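Local coordinates for protein cysteine desulfurase (Elizabethkingia anophelis NUHP1, PDB 5VPR) that probably removes sulfur from L-cysteine to leave L-alanine, using a pyridoxal phosphate that is covalently bound to a lysine, at residues Val32-Ala37 / Val392-Glu397; Glu55-Asn60 / Ser69-Glu74; Glu103-Val108 / Val134-Leu139; Phe203-Gly208 / Cys224-Phe229. All blocks are in the same frame, centred on the assembly; numbering follows the deposited sequence.

Contact 1. Residues Val32-Ala37 / Val392-Glu397; sequences VYLDNA and VYNTFE
A buried polar contact ties Y33 and N36, at and just past strand 29-33, to Y393 and N394 in the loop that leads into helix 396-413. Its centre is the carbonyl oxygen of Y33, which accepts two side-chain amides. N394 ND2 donates to Y33 O at 3.0 Å with an N-H...O angle of 145°, and N36 ND2 donates to the same Y33 O at 3.2 Å. The two donors approach from opposite faces of the carbonyl plane, so the peptide group is held from both sides. The first torsion of N36 brings its amide toward 392-397, and the second (chi2 -75°) turns ND2 to Y33 O and OD1 to Y393 OH. There Y393 OH donates to N36 OD1, which lies at the ring edge, but the modelled separation of 2.3 Å is too short to be trusted in detail. The L34 methyl CD2 packs against the N394 amide, 3.7 Å from N394 CG. N36 ND2 also reaches S389 O; N394 OD1 accepts A391 N and ND2 reaches E398 OE1, which fixes that amide's rotation. R16 of helix 12-17 binds Y393 O, H311 of helix 305-324 binds N394 O, and L34 packs on L402 of helix 396-413.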
loop_
_atom_site.group_PDB
_atom_site.type_symbol
_atom_site.label_atom_id
_atom_site.label_comp_id
_atom_site.label_asym_id
_atom_site.label_seq_id
_atom_site.Cartn_x
_atom_site.Cartn_y
_atom_site.Cartn_z
ATOM N N VAL A 32 -15.780 5.062 13.964
ATOM C CA VAL A 32 -16.023 4.421 12.678
ATOM C C VAL A 32 -14.831 4.790 11.810
ATOM O O VAL A 32 -14.800 5.871 11.208
ATOM C CB VAL A 32 -17.339 4.864 12.033
ATOM C CG1 VAL A 32 -17.511 4.192 10.667
ATOM C CG2 VAL A 32 -18.533 4.562 12.970
ATOM N N TYR A 33 -13.835 3.909 11.761
ATOM C CA TYR A 33 -12.547 4.242 11.155
ATOM C C TYR A 33 -12.577 3.823 9.690
ATOM O O TYR A 33 -12.465 2.632 9.370
ATOM C CB TYR A 33 -11.406 3.564 11.898
ATOM C CG TYR A 33 -10.072 4.017 11.373
ATOM C CD1 TYR A 33 -9.576 5.276 11.708
ATOM C CD2 TYR A 33 -9.327 3.219 10.505
ATOM C CE1 TYR A 33 -8.344 5.725 11.209
ATOM C CE2 TYR A 33 -8.084 3.661 9.988
ATOM C CZ TYR A 33 -7.604 4.924 10.358
ATOM O OH TYR A 33 -6.390 5.410 9.887
ATOM N N LEU A 34 -12.735 4.804 8.799
ATOM C CA LEU A 34 -12.771 4.574 7.353
ATOM C C LEU A 34 -11.692 5.382 6.639
ATOM O O LEU A 34 -11.909 5.936 5.557
ATOM C CB LEU A 34 -14.153 4.901 6.787
ATOM C CG LEU A 34 -15.310 4.172 7.470
ATOM C CD1 LEU A 34 -16.646 4.752 7.021
ATOM C CD2 LEU A 34 -15.239 2.678 7.188
ATOM N N ASP A 35 -10.511 5.465 7.242
ATOM C CA ASP A 35 -9.366 6.145 6.653
ATOM C C ASP A 35 -8.209 5.163 6.500
ATOM O O ASP A 35 -7.035 5.495 6.711
ATOM C CB ASP A 35 -8.964 7.349 7.502
ATOM C CG ASP A 35 -8.047 8.307 6.763
ATOM O OD1 ASP A 35 -8.071 8.329 5.513
ATOM O OD2 ASP A 35 -7.293 9.035 7.440
ATOM N N ASN A 36 -8.551 3.925 6.150
ATOM C CA ASN A 36 -7.564 2.849 6.145
ATOM C C ASN A 36 -6.520 3.014 5.049
ATOM O O ASN A 36 -5.396 2.538 5.214
ATOM C CB ASN A 36 -8.279 1.504 6.039
ATOM C CG ASN A 36 -9.120 1.244 7.261
ATOM O OD1 ASN A 36 -8.580 0.916 8.326
ATOM N ND2 ASN A 36 -10.439 1.450 7.144
ATOM N N ALA A 37 -6.856 3.688 3.943
ATOM C CA ALA A 37 -5.858 3.953 2.911
ATOM C C ALA A 37 -4.785 4.912 3.403
ATOM O O ALA A 37 -3.698 4.952 2.825
ATOM C CB ALA A 37 -6.507 4.525 1.647
ATOM N N VAL A 392 -10.296 -4.869 6.840
ATOM C CA VAL A 392 -11.010 -6.127 7.056
ATOM C C VAL A 392 -11.999 -6.030 8.210
ATOM O O VAL A 392 -12.987 -6.770 8.244
ATOM C CB VAL A 392 -9.996 -7.263 7.278
ATOM C CG1 VAL A 392 -9.264 -7.078 8.615
ATOM C CG2 VAL A 392 -10.689 -8.616 7.204
ATOM N N TYR A 393 -11.773 -5.127 9.165
ATOM C CA TYR A 393 -12.609 -5.055 10.354
ATOM C C TYR A 393 -13.839 -4.170 10.173
ATOM O O TYR A 393 -14.669 -4.097 11.086
ATOM C CB TYR A 393 -11.783 -4.554 11.551
ATOM C CG TYR A 393 -10.809 -3.452 11.197
ATOM C CD1 TYR A 393 -9.434 -3.662 11.279
ATOM C CD2 TYR A 393 -11.261 -2.206 10.766
ATOM C CE1 TYR A 393 -8.526 -2.658 10.948
ATOM C CE2 TYR A 393 -10.364 -1.190 10.434
ATOM C CZ TYR A 393 -8.995 -1.428 10.521
ATOM O OH TYR A 393 -8.093 -0.439 10.177
ATOM N N ASN A 394 -13.981 -3.499 9.033
ATOM C CA ASN A 394 -15.131 -2.630 8.833
ATOM C C ASN A 394 -16.383 -3.454 8.525
ATOM O O ASN A 394 -16.308 -4.593 8.049
ATOM C CB ASN A 394 -14.845 -1.623 7.725
ATOM C CG ASN A 394 -13.767 -0.634 8.114
ATOM O OD1 ASN A 394 -12.817 -0.394 7.363
ATOM N ND2 ASN A 394 -13.908 -0.051 9.302
ATOM N N THR A 395 -17.549 -2.869 8.819
ATOM C CA THR A 395 -18.813 -3.584 8.764
ATOM C C THR A 395 -19.835 -2.850 7.896
ATOM O O THR A 395 -19.734 -1.647 7.648
ATOM C CB THR A 395 -19.416 -3.774 10.168
ATOM O OG1 THR A 395 -19.849 -2.504 10.664
ATOM C CG2 THR A 395 -18.398 -4.364 11.125
ATOM N N PHE A 396 -20.848 -3.594 7.451
ATOM C CA PHE A 396 -21.962 -2.955 6.761
ATOM C C PHE A 396 -22.690 -1.976 7.682
ATOM O O PHE A 396 -23.141 -0.914 7.238
ATOM C CB PHE A 396 -22.917 -4.016 6.213
ATOM C CG PHE A 396 -22.270 -4.947 5.231
ATOM C CD1 PHE A 396 -21.994 -4.524 3.937
ATOM C CD2 PHE A 396 -21.921 -6.237 5.600
ATOM C CE1 PHE A 396 -21.386 -5.373 3.027
ATOM C CE2 PHE A 396 -21.306 -7.094 4.695
ATOM C CZ PHE A 396 -21.041 -6.662 3.408
ATOM N N GLU A 397 -22.796 -2.305 8.972
ATOM C CA GLU A 397 -23.407 -1.367 9.911
ATOM C C GLU A 397 -22.638 -0.051 9.952
ATOM O O GLU A 397 -23.238 1.024 10.084
ATOM C CB GLU A 397 -23.494 -1.989 11.307
#

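Contact 2. Residues Glu55-Asn60 / Ser69-Glu74; sequences EHYNAN and SQVATE
Y57 lays its ring obliquely against V71, with Y57 CD1 3.5 Å from V71 CG1. The tyrosine torsion (chi1 -48°) keeps CG beside the backbone N and swings the ring toward the helix. V71 presents the methyl that lies anti to its own backbone N. CB of the preceding residue, H56, covers one face of the Y57 ring, while V71 CG1 comes in obliquely. Next to this, the small side chain of A72 meets two carbonyls of the chain leaving helix 44-56: A72 CB is 3.5 Å from Y57 O and 3.7 Å from A59 O. A59 answers with its own methyl, which rests over the start of the opposite segment, A59 CB to S69 N being 3.5 Å. Small residues on both sides thus let the backbones approach, to 4.9 Å between the CA atoms of A59 and S69. The one hydrogen bond across runs from S69 OG to N60 O at 2.6 Å, with a C=O...O angle of 151°. A turn further on, T73 OG1 donates to S69 O at 2.6 Å, joining T73 N on that acceptor from the opposite face, and itself receives H62 N. The contact packs the segment leaving helix 44-56 along helix 67-87, where Y57 also touches M75 and A59 touches L68, while V61 lies against A72 and T73.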
loop_
_atom_site.group_PDB
_atom_site.type_symbol
_atom_site.label_atom_id
_atom_site.label_comp_id
_atom_site.label_asym_id
_atom_site.label_seq_id
_atom_site.Cartn_x
_atom_site.Cartn_y
_atom_site.Cartn_z
ATOM N N GLU A 55 10.470 -7.551 25.483
ATOM C CA GLU A 55 10.571 -8.079 26.832
ATOM C C GLU A 55 11.382 -9.366 26.922
ATOM O O GLU A 55 11.759 -9.748 28.040
ATOM C CB GLU A 55 9.177 -8.298 27.425
ATOM C CG GLU A 55 8.441 -6.988 27.623
ATOM C CD GLU A 55 7.161 -7.143 28.401
ATOM O OE1 GLU A 55 6.566 -6.116 28.780
ATOM O OE2 GLU A 55 6.757 -8.293 28.640
ATOM N N HIS A 56 11.689 -10.031 25.800
ATOM C CA HIS A 56 12.337 -11.336 25.916
ATOM C C HIS A 56 13.559 -11.544 25.035
ATOM O O HIS A 56 14.434 -12.332 25.400
ATOM C CB HIS A 56 11.330 -12.463 25.634
ATOM C CG HIS A 56 10.231 -12.529 26.639
ATOM N ND1 HIS A 56 8.977 -12.004 26.408
ATOM C CD2 HIS A 56 10.213 -13.008 27.904
ATOM C CE1 HIS A 56 8.225 -12.182 27.480
ATOM N NE2 HIS A 56 8.951 -12.788 28.401
ATOM N N TYR A 57 13.643 -10.891 23.875
ATOM C CA TYR A 57 14.661 -11.288 22.905
ATOM C C TYR A 57 15.505 -10.138 22.366
ATOM O O TYR A 57 16.327 -10.364 21.468
ATOM C CB TYR A 57 14.011 -12.022 21.724
ATOM C CG TYR A 57 13.043 -13.088 22.156
ATOM C CD1 TYR A 57 13.497 -14.267 22.750
ATOM C CD2 TYR A 57 11.683 -12.920 21.985
ATOM C CE1 TYR A 57 12.609 -15.253 23.157
ATOM C CE2 TYR A 57 10.784 -13.903 22.389
ATOM C CZ TYR A 57 11.252 -15.062 22.973
ATOM O OH TYR A 57 10.358 -16.030 23.372
ATOM N N ASN A 58 15.334 -8.926 22.872
ATOM C CA ASN A 58 15.962 -7.771 22.240
ATOM C C ASN A 58 17.484 -7.829 22.362
ATOM O O ASN A 58 18.029 -7.979 23.463
ATOM C CB ASN A 58 15.415 -6.481 22.864
ATOM C CG ASN A 58 16.181 -5.265 22.420
ATOM O OD1 ASN A 58 16.895 -4.629 23.204
ATOM N ND2 ASN A 58 16.059 -4.944 21.149
ATOM N N ALA A 59 18.166 -7.703 21.224
ATOM C CA ALA A 59 19.627 -7.704 21.112
ATOM C C ALA A 59 19.943 -7.312 19.677
ATOM O O ALA A 59 19.060 -7.368 18.815
ATOM C CB ALA A 59 20.236 -9.084 21.439
ATOM N N ASN A 60 21.193 -6.919 19.414
ATOM C CA ASN A 60 21.477 -6.605 18.020
ATOM C C ASN A 60 21.690 -7.891 17.241
ATOM O O ASN A 60 21.921 -8.956 17.815
ATOM C CB ASN A 60 22.674 -5.667 17.849
ATOM C CG ASN A 60 22.441 -4.626 16.719
ATOM O OD1 ASN A 60 21.735 -4.899 15.727
ATOM N ND2 ASN A 60 23.011 -3.430 16.882
ATOM N N SER A 69 21.337 -12.378 20.954
ATOM C CA SER A 69 21.629 -11.925 19.600
ATOM C C SER A 69 21.333 -13.018 18.577
ATOM O O SER A 69 20.810 -12.730 17.494
ATOM C CB SER A 69 23.079 -11.453 19.516
ATOM O OG SER A 69 23.399 -11.104 18.184
ATOM N N GLN A 70 21.619 -14.285 18.915
ATOM C CA GLN A 70 21.274 -15.383 18.012
ATOM C C GLN A 70 19.767 -15.523 17.848
ATOM O O GLN A 70 19.266 -15.717 16.733
ATOM C CB GLN A 70 21.860 -16.703 18.516
ATOM C CG GLN A 70 23.371 -16.767 18.483
ATOM C CD GLN A 70 23.887 -18.110 18.940
ATOM O OE1 GLN A 70 23.377 -19.152 18.526
ATOM N NE2 GLN A 70 24.893 -18.098 19.809
ATOM N N VAL A 71 19.024 -15.451 18.949
ATOM C CA VAL A 71 17.574 -15.586 18.858
ATOM C C VAL A 71 16.970 -14.402 18.099
ATOM O O VAL A 71 16.115 -14.580 17.221
ATOM C CB VAL A 71 16.977 -15.729 20.266
ATOM C CG1 VAL A 71 15.453 -15.769 20.197
ATOM C CG2 VAL A 71 17.534 -16.987 20.940
ATOM N N ALA A 72 17.403 -13.180 18.421
ATOM C CA ALA A 72 16.885 -12.016 17.703
ATOM C C ALA A 72 17.134 -12.143 16.204
ATOM O O ALA A 72 16.243 -11.863 15.393
ATOM C CB ALA A 72 17.527 -10.733 18.243
ATOM N N THR A 73 18.340 -12.583 15.824
ATOM C CA THR A 73 18.690 -12.720 14.412
ATOM C C THR A 73 17.786 -13.735 13.724
ATOM O O THR A 73 17.271 -13.491 12.625
ATOM C CB THR A 73 20.157 -13.143 14.277
ATOM O OG1 THR A 73 21.000 -12.184 14.928
ATOM C CG2 THR A 73 20.560 -13.248 12.810
ATOM N N GLU A 74 17.588 -14.887 14.366
ATOM C CA GLU A 74 16.758 -15.943 13.798
ATOM C C GLU A 74 15.309 -15.485 13.630
ATOM O O GLU A 74 14.659 -15.795 12.621
ATOM C CB GLU A 74 16.844 -17.174 14.697
ATOM C CG GLU A 74 16.124 -18.400 14.195
ATOM C CD GLU A 74 16.418 -19.614 15.064
ATOM O OE1 GLU A 74 17.219 -19.481 16.022
ATOM O OE2 GLU A 74 15.849 -20.693 14.789
#

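Contact 3. Residues Glu103-Val108 / Val134-Leu139; sequences EGINLV and VPWQML
Two helices of the alpha/beta domain, 101-111 and 134-142, pack side by side here, running nearly parallel: the short segments are inclined by 12° with axes 9.4 Å apart. The closest backbone approach is at P135, with P135 CA 5.8 Å from N106 CA. The proline ring faces the first helix, and P135 CG touches N106 OD1 at 3.5 Å, the two side chains crossing at about a right angle. The touch is van der Waals packing of OD1 on a carbon; N106 ND2 is bonded to T102 O one turn back. On the buried side the indole of W136 takes over. I105 CG2, the branch lying anti to the backbone N while CG1 sits beside that N (chi1 -68°), comes obliquely to the five- and six-membered rings, 3.8 Å from W136 NE1. The I105 CG2 methyl also meets P135 CG at 3.9 Å, so one methyl touches both neighbouring residues. V108 CG1 instead approaches the outer rim of the indole near its plane, 4.0 Å from W136 CH2. A109, one residue further on, touches both P135 and W136. The helices pack on the seven-stranded sheet: W136 rests on L173 and S175 of strand 171-177, and I105 and V108 on F205 of strand 203-207.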
loop_
_atom_site.group_PDB
_atom_site.type_symbol
_atom_site.label_atom_id
_atom_site.label_comp_id
_atom_site.label_asym_id
_atom_site.label_seq_id
_atom_site.Cartn_x
_atom_site.Cartn_y
_atom_site.Cartn_z
ATOM N N GLU A 103 11.126 4.768 1.256
ATOM C CA GLU A 103 12.525 4.352 1.331
ATOM C C GLU A 103 12.873 3.390 0.200
ATOM O O GLU A 103 13.928 3.512 -0.437
ATOM C CB GLU A 103 12.808 3.708 2.687
ATOM C CG GLU A 103 13.010 4.688 3.847
ATOM C CD GLU A 103 11.712 5.228 4.449
ATOM O OE1 GLU A 103 10.595 4.873 3.977
ATOM O OE2 GLU A 103 11.826 6.023 5.415
ATOM N N GLY A 104 12.003 2.400 -0.049
ATOM C CA GLY A 104 12.254 1.461 -1.135
ATOM C C GLY A 104 12.380 2.161 -2.473
ATOM O O GLY A 104 13.263 1.840 -3.273
ATOM N N ILE A 105 11.528 3.160 -2.713
ATOM C CA ILE A 105 11.592 3.919 -3.960
ATOM C C ILE A 105 12.932 4.631 -4.068
ATOM O O ILE A 105 13.626 4.533 -5.088
ATOM C CB ILE A 105 10.417 4.911 -4.045
ATOM C CG1 ILE A 105 9.082 4.176 -4.190
ATOM C CG2 ILE A 105 10.618 5.893 -5.201
ATOM C CD1 ILE A 105 7.864 5.131 -4.143
ATOM N N ASN A 106 13.326 5.338 -2.998
ATOM C CA ASN A 106 14.575 6.100 -3.015
ATOM C C ASN A 106 15.779 5.188 -3.158
ATOM O O ASN A 106 16.769 5.551 -3.805
ATOM C CB ASN A 106 14.704 6.940 -1.740
ATOM C CG ASN A 106 14.027 8.285 -1.868
ATOM O OD1 ASN A 106 14.559 9.204 -2.489
ATOM N ND2 ASN A 106 12.844 8.408 -1.287
ATOM N N LEU A 107 15.719 4.009 -2.537
ATOM C CA LEU A 107 16.787 3.029 -2.676
ATOM C C LEU A 107 17.014 2.681 -4.144
ATOM O O LEU A 107 18.152 2.681 -4.625
ATOM C CB LEU A 107 16.436 1.781 -1.863
ATOM C CG LEU A 107 17.423 0.622 -1.667
ATOM C CD1 LEU A 107 16.871 -0.286 -0.594
ATOM C CD2 LEU A 107 17.699 -0.192 -2.937
ATOM N N VAL A 108 15.940 2.370 -4.875
ATOM C CA VAL A 108 16.111 2.032 -6.285
ATOM C C VAL A 108 16.526 3.263 -7.076
ATOM O O VAL A 108 17.428 3.196 -7.916
ATOM C CB VAL A 108 14.829 1.394 -6.854
ATOM C CG1 VAL A 108 14.934 1.227 -8.386
ATOM C CG2 VAL A 108 14.558 0.043 -6.178
ATOM N N VAL A 134 9.456 12.728 -6.676
ATOM C CA VAL A 134 10.719 13.451 -6.563
ATOM C C VAL A 134 11.923 12.547 -6.821
ATOM O O VAL A 134 12.833 12.972 -7.547
ATOM C CB VAL A 134 10.842 14.122 -5.185
ATOM C CG1 VAL A 134 11.846 15.260 -5.240
ATOM C CG2 VAL A 134 9.481 14.604 -4.708
ATOM N N PRO A 135 12.010 11.331 -6.244
ATOM C CA PRO A 135 13.213 10.510 -6.493
ATOM C C PRO A 135 13.475 10.280 -7.964
ATOM O O PRO A 135 14.628 10.311 -8.406
ATOM C CB PRO A 135 12.903 9.186 -5.775
ATOM C CG PRO A 135 11.886 9.513 -4.772
ATOM C CD PRO A 135 11.052 10.609 -5.385
ATOM N N TRP A 136 12.416 10.051 -8.737
ATOM C CA TRP A 136 12.579 9.887 -10.173
ATOM C C TRP A 136 12.889 11.220 -10.838
ATOM O O TRP A 136 13.705 11.281 -11.762
ATOM C CB TRP A 136 11.321 9.249 -10.766
ATOM C CG TRP A 136 10.879 8.009 -10.030
ATOM C CD1 TRP A 136 9.707 7.838 -9.343
ATOM C CD2 TRP A 136 11.609 6.780 -9.880
ATOM N NE1 TRP A 136 9.659 6.580 -8.792
ATOM C CE2 TRP A 136 10.810 5.911 -9.110
ATOM C CE3 TRP A 136 12.849 6.326 -10.335
ATOM C CZ2 TRP A 136 11.215 4.619 -8.782
ATOM C CZ3 TRP A 136 13.251 5.041 -10.003
ATOM C CH2 TRP A 136 12.438 4.206 -9.239
ATOM N N GLN A 137 12.253 12.302 -10.374
ATOM C CA GLN A 137 12.585 13.620 -10.903
ATOM C C GLN A 137 14.019 13.990 -10.552
ATOM O O GLN A 137 14.720 14.618 -11.351
ATOM C CB GLN A 137 11.605 14.674 -10.378
ATOM N N MET A 138 14.478 13.582 -9.364
ATOM C CA MET A 138 15.858 13.846 -8.966
ATOM C C MET A 138 16.833 12.948 -9.721
ATOM O O MET A 138 17.935 13.381 -10.078
ATOM C CB MET A 138 16.007 13.665 -7.452
ATOM N N LEU A 139 16.452 11.692 -9.968
ATOM C CA LEU A 139 17.303 10.806 -10.758
ATOM C C LEU A 139 17.512 11.358 -12.162
ATOM O O LEU A 139 18.622 11.298 -12.703
ATOM C CB LEU A 139 16.699 9.400 -10.812
ATOM C CG LEU A 139 17.274 8.424 -11.843
ATOM C CD1 LEU A 139 18.737 8.147 -11.585
ATOM C CD2 LEU A 139 16.478 7.122 -11.863
#

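Contact 4. Residues Phe203-Gly208 / Cys224-Phe229; sequences FIFIDG and CDFFAF
Backbone hydrogen bonds set out a parallel ladder, F205 opposite F226, I206 opposite F227 and D207 opposite A228, on strands 17° apart. F226 N donates to I204 O at 3.0 Å, I206 N to F226 O, and A228 N to I206 O. G208 N then extends the ladder to A228 O at 2.7 Å. At the other end I204 O also takes D225 N, so two successive amides share one acceptor.

The side-chain polar contact is at that end too. D225 OD2 receives I204 N at 2.8 Å on its anti lone pair, and the same oxygen forms a salt bridge with R197.

Apolar contacts divide between the two sheet faces. On the face of F205, F226 and A228, F205 CD1 presses on F226 CB at 3.6 Å and F205 CZ on A228 CB at 3.8 Å; the F205 and F226 rings form an oblique pair, planes 36° apart. On the face of I206 and F227, I206 CG1 meets C224 CB at 3.6 Å. F227 holds its CG anti to the backbone N (chi1 -174°), which carries the ring alongside I206 CG2 and on to G208, with F227 CZ 3.6 Å from G208 CA.

Helix 219-222 links the strands into a beta-alpha-beta unit within the mixed seven-stranded sheet. D207 OD1 accepts A209 N, and D207 OD2 lies close to N1 of the pyridoxal-phosphate lysine at position 233, consistent with the cofactor-facing aspartate of fold-type-I enzymes.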
loop_
_atom_site.group_PDB
_atom_site.type_symbol
_atom_site.label_atom_id
_atom_site.label_comp_id
_atom_site.label_asym_id
_atom_site.label_seq_id
_atom_site.Cartn_x
_atom_site.Cartn_y
_atom_site.Cartn_z
ATOM N N PHE A 203 13.765 -1.811 -16.614
ATOM C CA PHE A 203 13.354 -2.385 -15.341
ATOM C C PHE A 203 11.938 -1.938 -14.998
ATOM O O PHE A 203 11.520 -0.824 -15.324
ATOM C CB PHE A 203 14.302 -1.960 -14.205
ATOM C CG PHE A 203 15.706 -2.528 -14.307
ATOM C CD1 PHE A 203 16.728 -2.008 -13.523
ATOM C CD2 PHE A 203 16.000 -3.573 -15.169
ATOM C CE1 PHE A 203 18.028 -2.520 -13.606
ATOM C CE2 PHE A 203 17.294 -4.087 -15.256
ATOM C CZ PHE A 203 18.306 -3.557 -14.472
ATOM N N ILE A 204 11.205 -2.798 -14.295
ATOM C CA ILE A 204 9.820 -2.522 -13.933
ATOM C C ILE A 204 9.705 -2.424 -12.413
ATOM O O ILE A 204 9.884 -3.422 -11.702
ATOM C CB ILE A 204 8.867 -3.585 -14.475
ATOM C CG1 ILE A 204 8.967 -3.642 -16.002
ATOM C CG2 ILE A 204 7.441 -3.284 -14.012
ATOM C CD1 ILE A 204 8.141 -4.725 -16.601
ATOM N N PHE A 205 9.360 -1.241 -11.919
ATOM C CA PHE A 205 9.157 -1.012 -10.486
ATOM C C PHE A 205 7.662 -0.898 -10.221
ATOM O O PHE A 205 7.002 -0.003 -10.757
ATOM C CB PHE A 205 9.886 0.260 -10.040
ATOM C CG PHE A 205 9.842 0.531 -8.547
ATOM C CD1 PHE A 205 10.976 0.359 -7.767
ATOM C CD2 PHE A 205 8.693 1.000 -7.937
ATOM C CE1 PHE A 205 10.961 0.631 -6.400
ATOM C CE2 PHE A 205 8.675 1.276 -6.560
ATOM C CZ PHE A 205 9.816 1.080 -5.796
ATOM N N ILE A 206 7.137 -1.777 -9.372
ATOM C CA ILE A 206 5.734 -1.733 -8.967
ATOM C C ILE A 206 5.655 -1.260 -7.513
ATOM O O ILE A 206 6.204 -1.900 -6.610
ATOM C CB ILE A 206 5.053 -3.097 -9.126
ATOM C CG1 ILE A 206 5.186 -3.594 -10.573
ATOM C CG2 ILE A 206 3.568 -2.968 -8.760
ATOM C CD1 ILE A 206 4.415 -2.739 -11.564
ATOM N N ASP A 207 4.971 -0.147 -7.297
ATOM C CA ASP A 207 4.578 0.319 -5.964
ATOM C C ASP A 207 3.285 -0.391 -5.566
ATOM O O ASP A 207 2.205 -0.080 -6.087
ATOM C CB ASP A 207 4.427 1.834 -6.014
ATOM C CG ASP A 207 3.818 2.444 -4.744
ATOM O OD1 ASP A 207 3.342 1.730 -3.822
ATOM O OD2 ASP A 207 3.813 3.693 -4.712
ATOM N N GLY A 208 3.392 -1.364 -4.662
ATOM C CA GLY A 208 2.232 -2.108 -4.204
ATOM C C GLY A 208 1.729 -1.701 -2.827
ATOM O O GLY A 208 1.014 -2.476 -2.169
ATOM N N CYS A 224 7.340 -8.546 -12.025
ATOM C CA CYS A 224 7.950 -7.256 -11.743
ATOM C C CYS A 224 9.438 -7.442 -11.450
ATOM O O CYS A 224 9.883 -8.520 -11.038
ATOM C CB CYS A 224 7.265 -6.592 -10.545
ATOM S SG CYS A 224 7.267 -7.700 -9.109
ATOM N N ASP A 225 10.223 -6.391 -11.686
ATOM C CA ASP A 225 11.615 -6.419 -11.242
ATOM C C ASP A 225 11.765 -5.967 -9.793
ATOM O O ASP A 225 12.662 -6.449 -9.088
ATOM C CB ASP A 225 12.476 -5.532 -12.132
ATOM C CG ASP A 225 12.597 -6.079 -13.542
ATOM O OD1 ASP A 225 12.951 -7.263 -13.677
ATOM O OD2 ASP A 225 12.322 -5.329 -14.495
ATOM N N PHE A 226 10.907 -5.047 -9.355
ATOM C CA PHE A 226 10.848 -4.571 -7.979
ATOM C C PHE A 226 9.393 -4.503 -7.545
ATOM O O PHE A 226 8.509 -4.211 -8.352
ATOM C CB PHE A 226 11.433 -3.167 -7.801
ATOM C CG PHE A 226 12.803 -3.004 -8.326
ATOM C CD1 PHE A 226 13.012 -2.487 -9.595
ATOM C CD2 PHE A 226 13.898 -3.346 -7.552
ATOM C CE1 PHE A 226 14.288 -2.322 -10.087
ATOM C CE2 PHE A 226 15.180 -3.186 -8.044
ATOM C CZ PHE A 226 15.375 -2.676 -9.308
ATOM N N PHE A 227 9.154 -4.732 -6.253
ATOM C CA PHE A 227 7.819 -4.610 -5.678
ATOM C C PHE A 227 7.978 -4.045 -4.276
ATOM O O PHE A 227 8.679 -4.640 -3.463
ATOM C CB PHE A 227 7.092 -5.960 -5.632
ATOM C CG PHE A 227 5.648 -5.855 -5.186
ATOM C CD1 PHE A 227 4.643 -5.570 -6.101
ATOM C CD2 PHE A 227 5.301 -6.033 -3.850
ATOM C CE1 PHE A 227 3.312 -5.464 -5.699
ATOM C CE2 PHE A 227 3.970 -5.916 -3.434
ATOM C CZ PHE A 227 2.972 -5.638 -4.365
ATOM N N ALA A 228 7.349 -2.901 -3.991
ATOM C CA ALA A 228 7.550 -2.223 -2.713
ATOM C C ALA A 228 6.223 -1.985 -1.998
ATOM O O ALA A 228 5.212 -1.667 -2.637
ATOM C CB ALA A 228 8.289 -0.892 -2.925
ATOM N N PHE A 229 6.220 -2.129 -0.668
ATOM C CA PHE A 229 4.997 -1.886 0.089
ATOM C C PHE A 229 5.358 -1.536 1.527
ATOM O O PHE A 229 6.525 -1.595 1.934
ATOM C CB PHE A 229 3.996 -3.068 0.011
ATOM C CG PHE A 229 4.537 -4.402 0.485
ATOM C CD1 PHE A 229 5.391 -5.143 -0.313
ATOM C CD2 PHE A 229 4.119 -4.950 1.696
ATOM C CE1 PHE A 229 5.860 -6.383 0.097
ATOM C CE2 PHE A 229 4.604 -6.197 2.126
ATOM C CZ PHE A 229 5.458 -6.914 1.315
#

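Contact 1 joins the early and late parts of the chain, and the other three are nested within the loop it closes, following in the order 2, 3, 4. Contacts 3 and 4 form one continuous core, their centres 13 Å apart: I105 CG1 on helix 101-111 meets F205 CZ at 3.6 Å, so the helix pair packs on the seven-stranded sheet that bears the cofactor site. Contact 2 stands apart, about 31 Å from contact 4 between centres, where helices 44-56 and 67-87 meet. Contact 1 lies about 28 Å from contact 4 between centres, across the chain's centre, and knits N- and C-terminal segments together at the end of strand 29-33 of the three-stranded sheet.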